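Local coordinates for nucleosome assembly protein (Plasmodium falciparum, PDB 5X7V) that probably acts as a histone chaperone of the nucleosome assembly protein family, binding histones for the assembly of chromatin in the malaria parasite, at residues I129-I138 and W155-T163. Numbering follows the deposited sequence.
Sequences IKWKEGKNPI and WSIFEWFTT
Trp131 points the far edge of its indole at Phe158 in a T-shaped pair, the six-membered ring centroids 5.3 Å apart and the planes turned by 76°. Trp131 CH2 stands over one face of the phenyl ring, offset toward the rim, while Trp131 CZ2 reaches Phe158 CB at 3.8 Å. Ile129 CD1 meets Phe161 CB at 3.8 Å and lies more loosely against Phe158. Ile138 spreads its branches along the other segment: CD1 lies near the Phe158 backbone, CG1 rests on Ser156, and Ile138 CG2, anti to the backbone N, packs against Glu159 CG at 3.5 Å. The contact is largely apolar and joins two irregular pieces of the long connection between strand 121-126 and helix 172-180 in the NAP domain: 129-138 doubles back through a type II turn at Lys132 to Lys135, and 155-163 winds into a short 3-10 segment, 157-160. Within the first, Ile129 CG2 and Pro137 CD lie on opposite faces of the indole, holding it from both sides, and an Asx turn brings Ile138 N to Asn136 OD1 at 2.7 Å, the donor lifted out of the carbonyl plane. Within the second, Glu159 extends beyond CG to take Ser156 N on the anti lone pair of OE2, a nearly straight bond of 3.1 Å, joined by the backbone bond from Glu159 N to Ser156 O. Asp69 of helix 68-73 ties down the same turn, bonding Ser156 OG and Ile157 N. Ile72 of the same helix also touches Pro137 and Phe158, whereas Leu110 of strand 109-116 lies against Ile129 and Phe161.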
loop_
_atom_site.group_PDB
_atom_site.type_symbol
_atom_site.label_atom_id
_atom_site.label_comp_id
_atom_site.label_asym_id
_atom_site.label_seq_id
_atom_site.Cartn_x
_atom_site.Cartn_y
_atom_site.Cartn_z
ATOM N N ILE A 129 -22.151 -20.773 -3.664
ATOM C CA ILE A 129 -22.873 -21.067 -2.459
ATOM C C ILE A 129 -24.263 -21.523 -2.842
ATOM O O ILE A 129 -24.951 -20.894 -3.656
ATOM C CB ILE A 129 -22.951 -19.843 -1.543
ATOM C CG1 ILE A 129 -21.568 -19.263 -1.304
ATOM C CG2 ILE A 129 -23.584 -20.208 -0.219
ATOM C CD1 ILE A 129 -21.620 -17.868 -0.829
ATOM N N LYS A 130 -24.670 -22.641 -2.271
ATOM C CA LYS A 130 -26.003 -23.145 -2.490
ATOM C C LYS A 130 -26.770 -22.972 -1.188
ATOM O O LYS A 130 -26.702 -23.814 -0.291
ATOM C CB LYS A 130 -25.956 -24.600 -2.944
ATOM C CG LYS A 130 -25.346 -24.774 -4.327
ATOM C CD LYS A 130 -25.259 -26.220 -4.735
ATOM C CE LYS A 130 -24.411 -27.030 -3.762
ATOM N NZ LYS A 130 -24.075 -28.370 -4.351
ATOM N N TRP A 131 -27.447 -21.831 -1.088
ATOM C CA TRP A 131 -28.282 -21.479 0.052
ATOM C C TRP A 131 -29.452 -22.439 0.198
ATOM O O TRP A 131 -30.041 -22.836 -0.799
ATOM C CB TRP A 131 -28.766 -20.048 -0.112
ATOM C CG TRP A 131 -27.613 -19.118 -0.112
ATOM C CD1 TRP A 131 -27.008 -18.553 -1.196
ATOM C CD2 TRP A 131 -26.878 -18.673 1.032
ATOM N NE1 TRP A 131 -25.960 -17.760 -0.795
ATOM C CE2 TRP A 131 -25.857 -17.821 0.572
ATOM C CE3 TRP A 131 -26.997 -18.897 2.408
ATOM C CZ2 TRP A 131 -24.955 -17.201 1.434
ATOM C CZ3 TRP A 131 -26.099 -18.283 3.256
ATOM C CH2 TRP A 131 -25.097 -17.442 2.770
ATOM N N LYS A 132 -29.759 -22.843 1.427
ATOM C CA LYS A 132 -30.927 -23.667 1.670
ATOM C C LYS A 132 -32.170 -22.808 1.437
ATOM O O LYS A 132 -32.098 -21.577 1.465
ATOM C CB LYS A 132 -30.932 -24.247 3.089
ATOM C CG LYS A 132 -29.730 -25.102 3.425
ATOM C CD LYS A 132 -29.663 -26.302 2.539
ATOM C CE LYS A 132 -28.431 -27.089 2.847
ATOM N NZ LYS A 132 -28.535 -27.612 4.212
ATOM N N GLU A 133 -33.309 -23.454 1.207
ATOM C CA GLU A 133 -34.564 -22.746 0.990
ATOM C C GLU A 133 -34.908 -21.821 2.158
ATOM O O GLU A 133 -34.969 -22.241 3.323
ATOM C CB GLU A 133 -35.697 -23.743 0.765
ATOM C CG GLU A 133 -35.474 -24.607 -0.446
ATOM C CD GLU A 133 -35.318 -23.792 -1.714
ATOM O OE1 GLU A 133 -36.132 -22.872 -1.933
ATOM O OE2 GLU A 133 -34.355 -24.038 -2.468
ATOM N N GLY A 134 -35.132 -20.556 1.829
ATOM C CA GLY A 134 -35.466 -19.552 2.810
ATOM C C GLY A 134 -34.317 -19.099 3.690
ATOM O O GLY A 134 -34.530 -18.386 4.676
ATOM N N LYS A 135 -33.093 -19.492 3.361
ATOM C CA LYS A 135 -31.982 -19.173 4.257
ATOM C C LYS A 135 -30.975 -18.175 3.660
ATOM O O LYS A 135 -30.035 -17.759 4.333
ATOM C CB LYS A 135 -31.275 -20.459 4.672
ATOM C CG LYS A 135 -32.199 -21.497 5.279
ATOM C CD LYS A 135 -32.785 -21.013 6.582
ATOM C CE LYS A 135 -32.944 -22.160 7.580
ATOM N NZ LYS A 135 -33.907 -21.872 8.687
ATOM N N ASN A 136 -31.180 -17.782 2.411
ATOM C CA ASN A 136 -30.258 -16.866 1.769
ATOM C C ASN A 136 -30.390 -15.465 2.344
ATOM O O ASN A 136 -31.459 -14.871 2.290
ATOM C CB ASN A 136 -30.505 -16.833 0.266
ATOM C CG ASN A 136 -29.431 -16.080 -0.479
ATOM O OD1 ASN A 136 -28.652 -15.337 0.119
ATOM N ND2 ASN A 136 -29.394 -16.249 -1.797
ATOM N N PRO A 137 -29.298 -14.916 2.890
ATOM C CA PRO A 137 -29.342 -13.549 3.440
ATOM C C PRO A 137 -29.137 -12.456 2.375
ATOM O O PRO A 137 -29.431 -11.287 2.620
ATOM C CB PRO A 137 -28.205 -13.555 4.457
ATOM C CG PRO A 137 -27.233 -14.566 3.937
ATOM C CD PRO A 137 -28.028 -15.599 3.185
ATOM N N ILE A 138 -28.679 -12.845 1.186
ATOM C CA ILE A 138 -28.530 -11.912 0.079
ATOM C C ILE A 138 -29.932 -11.581 -0.376
ATOM O O ILE A 138 -30.144 -10.792 -1.293
ATOM C CB ILE A 138 -27.716 -12.517 -1.093
ATOM C CG1 ILE A 138 -26.355 -13.036 -0.606
ATOM C CG2 ILE A 138 -27.503 -11.491 -2.212
ATOM C CD1 ILE A 138 -25.654 -13.949 -1.610
ATOM N N TRP A 155 -25.952 -4.400 2.280
ATOM C CA TRP A 155 -25.644 -5.464 1.328
ATOM C C TRP A 155 -25.307 -6.690 2.138
ATOM O O TRP A 155 -25.194 -6.594 3.367
ATOM C CB TRP A 155 -24.460 -5.079 0.451
ATOM C CG TRP A 155 -23.212 -4.866 1.278
ATOM C CD1 TRP A 155 -23.062 -3.996 2.323
ATOM C CD2 TRP A 155 -21.958 -5.542 1.142
ATOM N NE1 TRP A 155 -21.796 -4.082 2.835
ATOM C CE2 TRP A 155 -21.094 -5.025 2.129
ATOM C CE3 TRP A 155 -21.479 -6.535 0.280
ATOM C CZ2 TRP A 155 -19.784 -5.463 2.285
ATOM C CZ3 TRP A 155 -20.170 -6.966 0.426
ATOM C CH2 TRP A 155 -19.338 -6.432 1.426
ATOM N N SER A 156 -25.103 -7.827 1.478
ATOM C CA SER A 156 -24.645 -9.033 2.182
ATOM C C SER A 156 -23.186 -9.377 1.864
ATOM O O SER A 156 -22.810 -9.517 0.704
ATOM C CB SER A 156 -25.534 -10.216 1.832
ATOM O OG SER A 156 -25.059 -11.413 2.403
ATOM N N ILE A 157 -22.366 -9.520 2.899
ATOM C CA ILE A 157 -20.961 -9.890 2.732
ATOM C C ILE A 157 -20.767 -11.101 1.817
ATOM O O ILE A 157 -19.778 -11.190 1.106
ATOM C CB ILE A 157 -20.300 -10.183 4.094
ATOM C CG1 ILE A 157 -18.778 -10.200 3.965
ATOM C CG2 ILE A 157 -20.828 -11.476 4.696
ATOM C CD1 ILE A 157 -18.046 -9.969 5.283
ATOM N N PHE A 158 -21.729 -12.011 1.809
ATOM C CA PHE A 158 -21.639 -13.203 1.002
ATOM C C PHE A 158 -21.887 -12.912 -0.460
ATOM O O PHE A 158 -21.732 -13.804 -1.286
ATOM C CB PHE A 158 -22.619 -14.250 1.486
ATOM C CG PHE A 158 -22.293 -14.780 2.830
ATOM C CD1 PHE A 158 -21.247 -15.660 2.990
ATOM C CD2 PHE A 158 -23.030 -14.404 3.940
ATOM C CE1 PHE A 158 -20.924 -16.145 4.218
ATOM C CE2 PHE A 158 -22.720 -14.894 5.168
ATOM C CZ PHE A 158 -21.654 -15.772 5.303
ATOM N N GLU A 159 -22.255 -11.672 -0.784
ATOM C CA GLU A 159 -22.279 -11.227 -2.180
ATOM C C GLU A 159 -20.876 -11.105 -2.761
ATOM O O GLU A 159 -20.709 -10.932 -3.970
ATOM C CB GLU A 159 -22.987 -9.884 -2.329
ATOM C CG GLU A 159 -24.436 -9.917 -1.954
ATOM C CD GLU A 159 -25.146 -8.672 -2.396
ATOM O OE1 GLU A 159 -25.169 -8.438 -3.630
ATOM O OE2 GLU A 159 -25.663 -7.931 -1.522
ATOM N N TRP A 160 -19.873 -11.171 -1.888
ATOM C CA TRP A 160 -18.493 -11.084 -2.310
ATOM C C TRP A 160 -18.053 -12.354 -3.039
ATOM O O TRP A 160 -17.071 -12.340 -3.780
ATOM C CB TRP A 160 -17.580 -10.805 -1.115
ATOM C CG TRP A 160 -16.149 -10.713 -1.551
ATOM C CD1 TRP A 160 -15.605 -9.761 -2.362
ATOM C CD2 TRP A 160 -15.093 -11.617 -1.231
ATOM N NE1 TRP A 160 -14.278 -10.015 -2.565
ATOM C CE2 TRP A 160 -13.936 -11.150 -1.881
ATOM C CE3 TRP A 160 -15.010 -12.772 -0.454
ATOM C CZ2 TRP A 160 -12.712 -11.807 -1.786
ATOM C CZ3 TRP A 160 -13.784 -13.418 -0.355
ATOM C CH2 TRP A 160 -12.656 -12.932 -1.015
ATOM N N PHE A 161 -18.795 -13.445 -2.854
ATOM C CA PHE A 161 -18.475 -14.703 -3.523
ATOM C C PHE A 161 -19.098 -14.820 -4.923
ATOM O O PHE A 161 -19.847 -15.755 -5.221
ATOM C CB PHE A 161 -18.895 -15.866 -2.646
ATOM C CG PHE A 161 -18.105 -15.959 -1.383
ATOM C CD1 PHE A 161 -16.883 -16.649 -1.358
ATOM C CD2 PHE A 161 -18.560 -15.340 -0.215
ATOM C CE1 PHE A 161 -16.134 -16.727 -0.194
ATOM C CE2 PHE A 161 -17.811 -15.411 0.959
ATOM C CZ PHE A 161 -16.595 -16.099 0.965
ATOM N N THR A 162 -18.753 -13.857 -5.772
ATOM C CA THR A 162 -19.050 -13.908 -7.199
ATOM C C THR A 162 -17.791 -13.846 -8.095
ATOM O O THR A 162 -16.663 -13.619 -7.620
ATOM C CB THR A 162 -19.984 -12.772 -7.610
ATOM O OG1 THR A 162 -20.128 -12.778 -9.036
ATOM C CG2 THR A 162 -19.424 -11.430 -7.160
ATOM N N THR A 163 -18.012 -14.079 -9.390
ATOM C CA THR A 163 -16.974 -13.971 -10.408
ATOM C C THR A 163 -17.055 -12.576 -10.970
ATOM O O THR A 163 -16.071 -12.016 -11.454
ATOM C CB THR A 163 -17.152 -14.998 -11.545
ATOM O OG1 THR A 163 -17.048 -16.319 -11.023
ATOM C CG2 THR A 163 -16.093 -14.829 -12.620
#